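Local structure of MgGH51 (Meripilus giganteus, 6ZPV) at residues Ala356-Tyr359 against Pro360-His364; Phe451-Val454 against Gln455-Thr458; Asn613-Ala616 against Phe617-Ser620. The protein hydrolyses terminal alpha-L-arabinofuranosyl groups, probably from arabinose-bearing plant polysaccharides, as a fungal member of glycoside hydrolase family 51. All blocks are in the same frame, centred on the assembly; numbering follows the deposited sequence.

Contact 1: residues Ala356-Tyr359 against Pro360-His364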
loop_
_atom_site.group_PDB
_atom_site.type_symbol
_atom_site.label_atom_id
_atom_site.label_comp_id
_atom_site.label_asym_id
_atom_site.label_seq_id
_atom_site.Cartn_x
_atom_site.Cartn_y
_atom_site.Cartn_z
ATOM N N ALA A 356 -21.538 2.904 -15.065
ATOM C CA ALA A 356 -21.293 2.986 -16.509
ATOM C C ALA A 356 -22.283 3.851 -17.257
ATOM O O ALA A 356 -22.026 4.194 -18.422
ATOM C CB ALA A 356 -21.179 1.602 -17.065
ATOM N N GLY A 357 -23.427 4.175 -16.635
ATOM C CA GLY A 357 -24.366 5.115 -17.267
ATOM C C GLY A 357 -23.819 6.502 -17.384
ATOM O O GLY A 357 -24.112 7.165 -18.401
ATOM N N SER A 358 -23.009 6.947 -16.453
ATOM C CA SER A 358 -22.391 8.294 -16.493
ATOM C C SER A 358 -20.941 8.283 -16.947
ATOM O O SER A 358 -20.434 9.346 -17.304
ATOM C CB SER A 358 -22.518 8.941 -15.136
ATOM O OG SER A 358 -21.735 8.214 -14.206
ATOM N N TYR A 359 -20.262 7.151 -16.859
ATOM C CA TYR A 359 -18.825 7.190 -17.187
ATOM C C TYR A 359 -18.578 7.717 -18.587
ATOM O O TYR A 359 -17.566 8.408 -18.780
ATOM C CB TYR A 359 -18.125 5.845 -16.988
ATOM C CG TYR A 359 -16.611 5.923 -16.968
ATOM C CD1 TYR A 359 -15.934 6.594 -15.949
ATOM C CD2 TYR A 359 -15.818 5.245 -17.881
ATOM C CE1 TYR A 359 -14.563 6.582 -15.818
ATOM C CE2 TYR A 359 -14.437 5.193 -17.748
ATOM C CZ TYR A 359 -13.814 5.814 -16.684
ATOM O OH TYR A 359 -12.444 5.659 -16.530
ATOM N N PRO A 360 -19.401 7.447 -19.635
ATOM C CA PRO A 360 -19.047 8.005 -20.936
ATOM C C PRO A 360 -18.820 9.525 -20.932
ATOM O O PRO A 360 -17.827 9.996 -21.471
ATOM C CB PRO A 360 -20.137 7.517 -21.836
ATOM C CG PRO A 360 -20.572 6.193 -21.226
ATOM C CD PRO A 360 -20.501 6.458 -19.733
ATOM N N TYR A 361 -19.690 10.298 -20.297
ATOM C CA TYR A 361 -19.488 11.751 -20.273
ATOM C C TYR A 361 -18.396 12.133 -19.282
ATOM O O TYR A 361 -17.707 13.125 -19.477
ATOM C CB TYR A 361 -20.789 12.564 -20.095
ATOM C CG TYR A 361 -21.453 12.546 -18.730
ATOM C CD1 TYR A 361 -20.886 13.200 -17.650
ATOM C CD2 TYR A 361 -22.667 11.929 -18.513
ATOM C CE1 TYR A 361 -21.519 13.216 -16.401
ATOM C CE2 TYR A 361 -23.301 11.924 -17.292
ATOM C CZ TYR A 361 -22.746 12.609 -16.240
ATOM O OH TYR A 361 -23.404 12.577 -15.013
ATOM N N ARG A 362 -18.284 11.398 -18.169
ATOM C CA ARG A 362 -17.233 11.704 -17.197
ATOM C C ARG A 362 -15.828 11.450 -17.815
ATOM O O ARG A 362 -14.955 12.346 -17.767
ATOM C CB ARG A 362 -17.431 10.956 -15.883
ATOM C CG ARG A 362 -18.729 11.339 -15.193
ATOM C CD ARG A 362 -18.949 10.664 -13.839
ATOM N NE ARG A 362 -19.104 9.208 -13.906
ATOM C CZ ARG A 362 -18.271 8.263 -13.487
ATOM N NH1 ARG A 362 -17.056 8.552 -13.032
ATOM N NH2 ARG A 362 -18.656 7.010 -13.495
ATOM N N TRP A 363 -15.643 10.263 -18.360
ATOM C CA TRP A 363 -14.415 9.966 -19.122
ATOM C C TRP A 363 -14.217 11.000 -20.222
ATOM O O TRP A 363 -13.100 11.537 -20.378
ATOM C CB TRP A 363 -14.540 8.557 -19.749
ATOM C CG TRP A 363 -13.477 8.250 -20.770
ATOM C CD1 TRP A 363 -13.548 8.431 -22.111
ATOM C CD2 TRP A 363 -12.151 7.754 -20.507
ATOM N NE1 TRP A 363 -12.375 8.116 -22.708
ATOM C CE2 TRP A 363 -11.501 7.688 -21.746
ATOM C CE3 TRP A 363 -11.432 7.392 -19.355
ATOM C CZ2 TRP A 363 -10.190 7.250 -21.884
ATOM C CZ3 TRP A 363 -10.139 6.967 -19.493
ATOM C CH2 TRP A 363 -9.521 6.892 -20.746
ATOM N N HIS A 364 -15.214 11.258 -21.052
ATOM C CA HIS A 364 -14.991 12.194 -22.161
ATOM C C HIS A 364 -14.516 13.543 -21.634
ATOM O O HIS A 364 -13.524 14.100 -22.157
ATOM C CB HIS A 364 -16.272 12.371 -22.963
ATOM C CG HIS A 364 -16.108 13.394 -24.053
ATOM N ND1 HIS A 364 -16.235 14.760 -23.822
ATOM C CD2 HIS A 364 -15.705 13.260 -25.319
ATOM C CE1 HIS A 364 -15.983 15.416 -24.960
ATOM N NE2 HIS A 364 -15.663 14.553 -25.842
HETATM O O HOH W 1 -22.535 9.050 -20.057
#

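Contact 2: residues Phe451-Val454 against Gln455-Thr458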
loop_
_atom_site.group_PDB
_atom_site.type_symbol
_atom_site.label_atom_id
_atom_site.label_comp_id
_atom_site.label_asym_id
_atom_site.label_seq_id
_atom_site.Cartn_x
_atom_site.Cartn_y
_atom_site.Cartn_z
ATOM N N PHE A 451 -5.298 -16.040 4.698
ATOM C CA PHE A 451 -3.981 -15.670 4.179
ATOM C C PHE A 451 -3.813 -16.412 2.861
ATOM O O PHE A 451 -4.412 -17.468 2.658
ATOM C CB PHE A 451 -2.870 -16.104 5.162
ATOM C CG PHE A 451 -2.887 -15.379 6.478
ATOM C CD1 PHE A 451 -2.363 -14.100 6.572
ATOM C CD2 PHE A 451 -3.441 -15.958 7.605
ATOM C CE1 PHE A 451 -2.417 -13.375 7.751
ATOM C CE2 PHE A 451 -3.504 -15.263 8.806
ATOM C CZ PHE A 451 -2.935 -13.981 8.871
ATOM N N PRO A 452 -2.966 -15.903 1.964
ATOM C CA PRO A 452 -2.662 -16.656 0.755
ATOM C C PRO A 452 -2.155 -18.058 1.138
ATOM O O PRO A 452 -1.516 -18.241 2.187
ATOM C CB PRO A 452 -1.570 -15.824 0.079
ATOM C CG PRO A 452 -1.818 -14.401 0.586
ATOM C CD PRO A 452 -2.236 -14.627 2.045
ATOM N N THR A 453 -2.396 -19.018 0.276
ATOM C CA THR A 453 -1.963 -20.404 0.451
ATOM C C THR A 453 -1.028 -20.788 -0.699
ATOM O O THR A 453 -0.826 -20.066 -1.681
ATOM C CB THR A 453 -3.177 -21.353 0.515
ATOM O OG1 THR A 453 -3.841 -21.230 -0.750
ATOM C CG2 THR A 453 -4.114 -21.030 1.675
ATOM N N VAL A 454 -0.441 -21.968 -0.582
ATOM C CA VAL A 454 0.353 -22.502 -1.715
ATOM C C VAL A 454 -0.575 -22.641 -2.921
ATOM O O VAL A 454 -0.220 -22.300 -4.058
ATOM C CB VAL A 454 1.092 -23.770 -1.359
ATOM C CG1 VAL A 454 1.926 -24.256 -2.528
ATOM C CG2 VAL A 454 2.000 -23.580 -0.149
ATOM N N GLN A 455 -1.773 -23.176 -2.694
ATOM C CA GLN A 455 -2.769 -23.331 -3.761
ATOM C C GLN A 455 -3.038 -21.986 -4.453
ATOM O O GLN A 455 -3.114 -21.902 -5.725
ATOM C CB GLN A 455 -4.092 -23.897 -3.159
ATOM C CG GLN A 455 -5.161 -24.320 -4.188
ATOM C CD GLN A 455 -6.497 -24.731 -3.613
ATOM O OE1 GLN A 455 -6.626 -24.822 -2.382
ATOM N NE2 GLN A 455 -7.455 -25.007 -4.473
ATOM N N SER A 456 -3.293 -20.941 -3.670
ATOM C CA SER A 456 -3.698 -19.655 -4.298
ATOM C C SER A 456 -2.517 -19.046 -5.028
ATOM O O SER A 456 -2.677 -18.545 -6.160
ATOM C CB SER A 456 -4.301 -18.716 -3.261
ATOM O OG SER A 456 -3.344 -18.135 -2.349
ATOM N N ALA A 457 -1.310 -19.079 -4.485
ATOM C CA ALA A 457 -0.118 -18.515 -5.106
ATOM C C ALA A 457 0.202 -19.234 -6.405
ATOM O O ALA A 457 0.656 -18.608 -7.371
ATOM C CB ALA A 457 1.058 -18.555 -4.145
ATOM N N THR A 458 0.056 -20.582 -6.391
ATOM C CA THR A 458 0.400 -21.340 -7.614
ATOM C C THR A 458 -0.617 -21.106 -8.721
ATOM O O THR A 458 -0.253 -21.042 -9.902
ATOM C CB THR A 458 0.613 -22.815 -7.277
ATOM O OG1 THR A 458 -0.546 -23.462 -6.753
ATOM C CG2 THR A 458 1.776 -22.995 -6.354
HETATM O O HOH W 2 -6.038 -22.874 -0.512
#

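Contact 3: residues Asn613-Ala616 against Phe617-Ser620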
loop_
_atom_site.group_PDB
_atom_site.type_symbol
_atom_site.label_atom_id
_atom_site.label_comp_id
_atom_site.label_asym_id
_atom_site.label_seq_id
_atom_site.Cartn_x
_atom_site.Cartn_y
_atom_site.Cartn_z
ATOM N N ASN A 613 11.558 -31.783 -12.708
ATOM C CA ASN A 613 10.364 -32.368 -12.120
ATOM C C ASN A 613 9.691 -31.311 -11.250
ATOM O O ASN A 613 10.202 -30.971 -10.189
ATOM C CB ASN A 613 10.660 -33.629 -11.300
ATOM C CG ASN A 613 9.383 -34.311 -10.774
ATOM O OD1 ASN A 613 8.174 -33.988 -11.070
ATOM N ND2 ASN A 613 9.578 -35.331 -9.949
ATOM N N ALA A 614 8.583 -30.773 -11.720
ATOM C CA ALA A 614 7.836 -29.709 -11.012
ATOM C C ALA A 614 6.918 -30.335 -9.983
ATOM O O ALA A 614 5.966 -31.017 -10.351
ATOM C CB ALA A 614 7.034 -28.875 -11.969
ATOM N N PRO A 615 7.179 -30.141 -8.680
ATOM C CA PRO A 615 6.312 -30.727 -7.678
ATOM C C PRO A 615 4.885 -30.250 -7.808
ATOM O O PRO A 615 4.622 -29.127 -8.296
ATOM C CB PRO A 615 6.928 -30.329 -6.305
ATOM C CG PRO A 615 8.350 -30.020 -6.654
ATOM C CD PRO A 615 8.308 -29.445 -8.062
ATOM N N ALA A 616 3.934 -31.050 -7.314
ATOM C CA ALA A 616 2.575 -30.543 -7.093
ATOM C C ALA A 616 2.625 -29.199 -6.355
ATOM O O ALA A 616 3.472 -29.017 -5.482
ATOM C CB ALA A 616 1.802 -31.540 -6.252
ATOM N N PHE A 617 1.750 -28.308 -6.715
ATOM C CA PHE A 617 1.590 -27.018 -6.038
ATOM C C PHE A 617 2.956 -26.346 -5.899
ATOM O O PHE A 617 3.449 -26.130 -4.767
ATOM C CB PHE A 617 0.887 -27.164 -4.691
ATOM C CG PHE A 617 -0.502 -27.738 -4.826
ATOM C CD1 PHE A 617 -1.520 -27.067 -5.550
ATOM C CD2 PHE A 617 -0.799 -28.968 -4.311
ATOM C CE1 PHE A 617 -2.755 -27.613 -5.761
ATOM C CE2 PHE A 617 -2.069 -29.527 -4.498
ATOM C CZ PHE A 617 -3.021 -28.847 -5.232
ATOM N N SER A 618 3.565 -25.978 -7.016
ATOM C CA SER A 618 4.882 -25.313 -6.966
ATOM C C SER A 618 4.973 -24.148 -7.952
ATOM O O SER A 618 4.357 -24.177 -9.042
ATOM C CB SER A 618 5.994 -26.303 -7.231
ATOM O OG SER A 618 5.955 -26.866 -8.537
ATOM N N VAL A 619 5.817 -23.194 -7.590
ATOM C CA VAL A 619 6.257 -22.128 -8.472
ATOM C C VAL A 619 7.780 -22.246 -8.526
ATOM O O VAL A 619 8.440 -22.215 -7.477
ATOM C CB VAL A 619 5.898 -20.712 -7.978
ATOM C CG1 VAL A 619 6.350 -19.669 -8.984
ATOM C CG2 VAL A 619 4.397 -20.621 -7.715
ATOM N N SER A 620 8.338 -22.363 -9.729
ATOM C CA SER A 620 9.781 -22.573 -9.914
ATOM C C SER A 620 10.314 -21.565 -10.910
ATOM O O SER A 620 9.632 -21.242 -11.901
ATOM C CB SER A 620 10.105 -23.979 -10.363
ATOM O OG SER A 620 9.506 -24.953 -9.506
#

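Contact 1: residues Ala356-Tyr359 against Pro360-His364
Ser358 and Tyr359 open the helix 359-373 by lending their carbonyls to its first turn: Arg362 N donates to Ser358 O at 3.1 Å and Trp363 N to Tyr359 O at 2.7 Å. Pro360, which has no N-H to give, fits this first turn, and a water bridges Gly357 O to Tyr361 N. The same Ser358 carbonyl oxygen lies 3.5 Å above the ring plane of Tyr361, over its centre. Arg362 folds back at chi3 (-65°), which brings its NE to Ser358 OG at 2.8 Å, nearly in the guanidinium plane; Ser299 also bonds that hydroxyl. Arg362 NH1 forms a salt bridge with Asp352, and the guanidinium meets the edge of the Tyr359 ring, the two planes 61° apart. Over one face of that ring sits Trp363 CB, a CH-pi contact 4.0 Å from the centroid. Tyr359 OH bonds Val348 O and Thr382 N, while Trp363 NE1 reaches Pro392 O, so both aromatic side chains are anchored at their polar atoms. Tyr359 and Trp363 also pack on strand 378-381, as befits the start of a helix in the (beta/alpha)8 barrel of GH51 enzymes, where helices cover the parallel strands from outside.

Contact 2: residues Phe451-Val454 against Gln455-Thr458
A capping box formed by Thr453 and Ser456 starts the helix 454-469, with each side chain accepting from the other residue's backbone. Ser456 N donates to Thr453 OG1 at 3.0 Å, and Thr453 N returns the bond to Ser456 OG at 2.9 Å with an N-H...O angle of 162°. Both hydroxyls sit between their own backbone N and carbonyl carbon (chi1 62° for Thr453 and 73° for Ser456), which turns each one back toward the partner's N-H. Thr453 is the N-cap residue: its side chain serves an amide of the first turn that has no earlier helical carbonyl to bond, and Ser456 in turn fixes the chain just ahead of the helix. Regular helical bonding begins at once, with Ala457 N on Thr453 O at 3.0 Å and Thr458 N on Val454 O at 2.9 Å.

The helix belongs to the parallel-stranded barrel part of the enzyme, joining strand 424-432 to strand 474-479. Its entrance is packed against helix 507-517, where Ser508 touches Pro452, Ser456 and Ala457, and Pro405 lies against Gln455 and Ser456. A water links Thr453 OG1 to Gln455 OE1, 2.8 Å from each. The Gln455 chain is extended beyond CG, carrying its amide away from the first turn, and a sulfate ion, probably from the crystallisation liquor, lies about 3 Å from this side chain, nearest atom to nearest atom. Across the first turn, Val454 CG1 rests 4.0 Å from Thr458 CG2, a methyl-to-methyl contact alongside the backbone bond between the same two residues.

Contact 3: residues Asn613-Ala616 against Phe617-Ser620
Between strand 609-614 and strand 618-625 the chain turns sharply through Pro615, Ala616 and Phe617, with the CA atoms of Pro615 and Ser618 5.6 Å apart. Phe617 has a positive phi and, together with Ser618, faces Asn554 in a G1 beta bulge; the bulge falls where strand 618-625 begins alongside strand 547-554 in the antiparallel sheet of the C-terminal beta domain. This sheet and the one containing strand 609-614 are thus joined by a very short connection.

The side chain of Ser618 secures the turn. Its hydroxyl donates to Pro615 O, OG to O 2.6 Å, arriving 17° from the carbonyl plane with a C=O...O angle of 134°. OG stands between the backbone N and carbonyl carbon of Ser618 (chi1 64°), and this rotation directs it back across the turn. The proline ring comes alongside the same hydroxyl, its CD 3.5 Å from Ser618 OG, so the oxygen is packed against carbon as well as bonded. Ala614 touches it more loosely, through CB at 4.1 Å.

On the other flank, Phe617 bends away from the turn and carries its ring to helix 454-469, where it packs on Val454 and Thr458. Asn554 also gives its ND2 to Ala614 O, and Thr582 OG1 bonds Phe617 O, so neighbouring strands grip the connection from two directions. Close to the turn itself, the methyl of Ala616 meets the Phe617 ring through one ring carbon, with Ala616 CB 4.1 Å from Phe617 CD2.

Read from the N terminus, the three contacts come in series, and none nests in or crosses another. Contact 1 follows strand 345-348 and begins a helix on the outside of the barrel. Contact 2 begins a later barrel helix after strand 424-432, its nearest atoms about 28 Å from the first. Contact 3 closes the tight turn between two late strands of the C-terminal beta domain. It stands apart from contact 1 but touches contact 2: Val454 CG1 lies 3.3 Å from Phe617 O, and Thr458 CG2 lies 3.8 Å from Val619 CG2. Helix 454-469 is thereby packed against the beta domain, tying barrel and sheet together.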